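Local coordinates for protein Polyphosphate:AMP phosphotransferase (Meiothermus ruber H328, PDB 5O6M) that transfers phosphate from inorganic polyphosphate to nucleotides, converting AMP to ADP and ADP to ATP, at residues Q139-W142 and Q143-R147. The protein carries 1 engineered substitution. Numbering follows the deposited sequence.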
loop_
_atom_site.group_PDB
_atom_site.type_symbol
_atom_site.label_atom_id
_atom_site.label_comp_id
_atom_site.label_asym_id
_atom_site.label_seq_id
_atom_site.Cartn_x
_atom_site.Cartn_y
_atom_site.Cartn_z
ATOM N N GLN D 139 -22.221 21.247 2.100
ATOM C CA GLN D 139 -23.307 20.362 1.684
ATOM C C GLN D 139 -23.288 20.118 0.179
ATOM O O GLN D 139 -23.655 19.029 -0.281
ATOM C CB GLN D 139 -24.660 20.941 2.102
ATOM C CG GLN D 139 -25.844 20.278 1.404
ATOM C CD GLN D 139 -27.185 20.710 1.967
ATOM O OE1 GLN D 139 -27.288 21.096 3.132
ATOM N NE2 GLN D 139 -28.222 20.646 1.138
ATOM N N GLN D 140 -22.871 21.119 -0.601
ATOM C CA GLN D 140 -22.688 20.914 -2.032
ATOM C C GLN D 140 -21.759 19.744 -2.322
ATOM O O GLN D 140 -21.933 19.050 -3.330
ATOM C CB GLN D 140 -22.135 22.191 -2.668
ATOM C CG GLN D 140 -21.580 22.008 -4.079
ATOM C CD GLN D 140 -22.549 22.417 -5.170
ATOM O OE1 GLN D 140 -23.686 22.802 -4.895
ATOM N NE2 GLN D 140 -22.099 22.336 -6.420
ATOM N N VAL D 141 -20.780 19.500 -1.452
ATOM C CA VAL D 141 -19.853 18.393 -1.669
ATOM C C VAL D 141 -20.460 17.068 -1.220
ATOM O O VAL D 141 -20.643 16.150 -2.027
ATOM C CB VAL D 141 -18.509 18.669 -0.968
ATOM C CG1 VAL D 141 -17.603 17.454 -1.069
ATOM C CG2 VAL D 141 -17.835 19.883 -1.592
ATOM N N TRP D 142 -20.787 16.947 0.070
ATOM C CA TRP D 142 -21.183 15.635 0.577
ATOM C C TRP D 142 -22.558 15.200 0.091
ATOM O O TRP D 142 -22.895 14.021 0.236
ATOM C CB TRP D 142 -21.126 15.597 2.111
ATOM C CG TRP D 142 -21.986 16.593 2.832
ATOM C CD1 TRP D 142 -21.562 17.705 3.498
ATOM C CD2 TRP D 142 -23.408 16.537 3.009
ATOM N NE1 TRP D 142 -22.633 18.362 4.056
ATOM C CE2 TRP D 142 -23.778 17.663 3.773
ATOM C CE3 TRP D 142 -24.406 15.651 2.590
ATOM C CZ2 TRP D 142 -25.102 17.927 4.123
ATOM C CZ3 TRP D 142 -25.720 15.914 2.942
ATOM C CH2 TRP D 142 -26.055 17.043 3.699
ATOM N N GLN D 143 -23.352 16.108 -0.479
ATOM C CA GLN D 143 -24.621 15.700 -1.071
ATOM C C GLN D 143 -24.404 14.844 -2.312
ATOM O O GLN D 143 -25.211 13.952 -2.601
ATOM C CB GLN D 143 -25.465 16.933 -1.405
ATOM C CG GLN D 143 -26.532 16.715 -2.476
ATOM C CD GLN D 143 -27.655 15.790 -2.024
ATOM O OE1 GLN D 143 -27.759 15.446 -0.845
ATOM N NE2 GLN D 143 -28.503 15.385 -2.967
ATOM N N LYS D 144 -23.319 15.090 -3.051
ATOM C CA LYS D 144 -23.044 14.289 -4.236
ATOM C C LYS D 144 -22.569 12.888 -3.882
ATOM O O LYS D 144 -22.525 12.019 -4.760
ATOM C CB LYS D 144 -22.008 14.971 -5.125
ATOM C CG LYS D 144 -22.328 16.418 -5.437
ATOM C CD LYS D 144 -22.036 16.705 -6.897
ATOM C CE LYS D 144 -22.099 18.180 -7.224
ATOM N NZ LYS D 144 -20.974 18.897 -6.572
ATOM N N ARG D 145 -22.195 12.656 -2.625
ATOM C CA ARG D 145 -21.560 11.402 -2.251
ATOM C C ARG D 145 -22.538 10.239 -2.149
ATOM O O ARG D 145 -22.112 9.090 -2.281
ATOM C CB ARG D 145 -20.804 11.589 -0.937
ATOM C CG ARG D 145 -19.632 12.546 -1.099
ATOM C CD ARG D 145 -18.894 12.813 0.194
ATOM N NE ARG D 145 -17.704 13.623 -0.060
ATOM C CZ ARG D 145 -16.825 13.977 0.871
ATOM N NH1 ARG D 145 -17.002 13.594 2.128
ATOM N NH2 ARG D 145 -15.771 14.713 0.543
ATOM N N TYR D 146 -23.832 10.495 -1.941
ATOM C CA TYR D 146 -24.794 9.395 -1.959
ATOM C C TYR D 146 -24.768 8.696 -3.308
ATOM O O TYR D 146 -24.811 7.462 -3.387
ATOM C CB TYR D 146 -26.201 9.910 -1.654
ATOM C CG TYR D 146 -26.321 10.623 -0.326
ATOM C CD1 TYR D 146 -26.180 9.934 0.872
ATOM C CD2 TYR D 146 -26.562 11.992 -0.272
ATOM C CE1 TYR D 146 -26.285 10.587 2.085
ATOM C CE2 TYR D 146 -26.667 12.653 0.936
ATOM C CZ TYR D 146 -26.528 11.947 2.111
ATOM O OH TYR D 146 -26.634 12.605 3.314
ATOM N N ARG D 147 -24.674 9.476 -4.384
ATOM C CA ARG D 147 -24.559 8.903 -5.718
ATOM C C ARG D 147 -23.259 8.127 -5.870
ATOM O O ARG D 147 -23.263 6.968 -6.303
ATOM C CB ARG D 147 -24.639 10.019 -6.759
ATOM C CG ARG D 147 -24.168 9.605 -8.133
ATOM C CD ARG D 147 -25.281 9.602 -9.142
ATOM N NE ARG D 147 -24.744 9.776 -10.486
ATOM C CZ ARG D 147 -25.407 9.485 -11.599
ATOM N NH1 ARG D 147 -24.832 9.668 -12.779
ATOM N NH2 ARG D 147 -26.641 8.996 -11.529
#
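Gln143 N donates to Gln139 O at 2.9 Å, an i to i+4 bond that closes the turn begun at Gln139. The next two bonds span three residues, as in a 3-10 turn: Lys144 N reaches Val141 O at 3.1 Å from well above the carbonyl plane, and Arg145 N makes a weak bond to Trp142 O. This is a tight helical junction in the PPK2 P-loop fold, leading toward the long helix 145-158 close to the ATP pocket. Trp142 and Tyr146, one turn apart, lie side by side on its buried flank. With CG wedged between the backbone N and the carbonyl carbon (chi1 59°), the indole is folded back over its own turn and Gln139 CA lies over one face, offset toward the rim. Tyr146 CE2 meets the indole rim in plane, 3.9 Å from Trp142 CZ3, while its hydroxyl has a weak hydrogen bond to Arg132. Arg145, extended from CG to NE, runs back past Trp142 CA and lays its guanidinium beside Val141, NH2 lying 3.7 Å from Val141 CG1. That end is gripped by a salt bridge to Glu159 of the second subunit, a cation-pi contact with Tyr103 and the carbonyl of Asp127, a residue of the ATP pocket. A leucine in place of Arg145 would probably leave Glu159 of the second subunit without its charged mate and the Asp127 carbonyl without this donor. Lys144, which packs on Asp158 of the second subunit, bends at chi2 and chi4, and its NZ makes a weak hydrogen bond to Gln140 O at 3.4 Å.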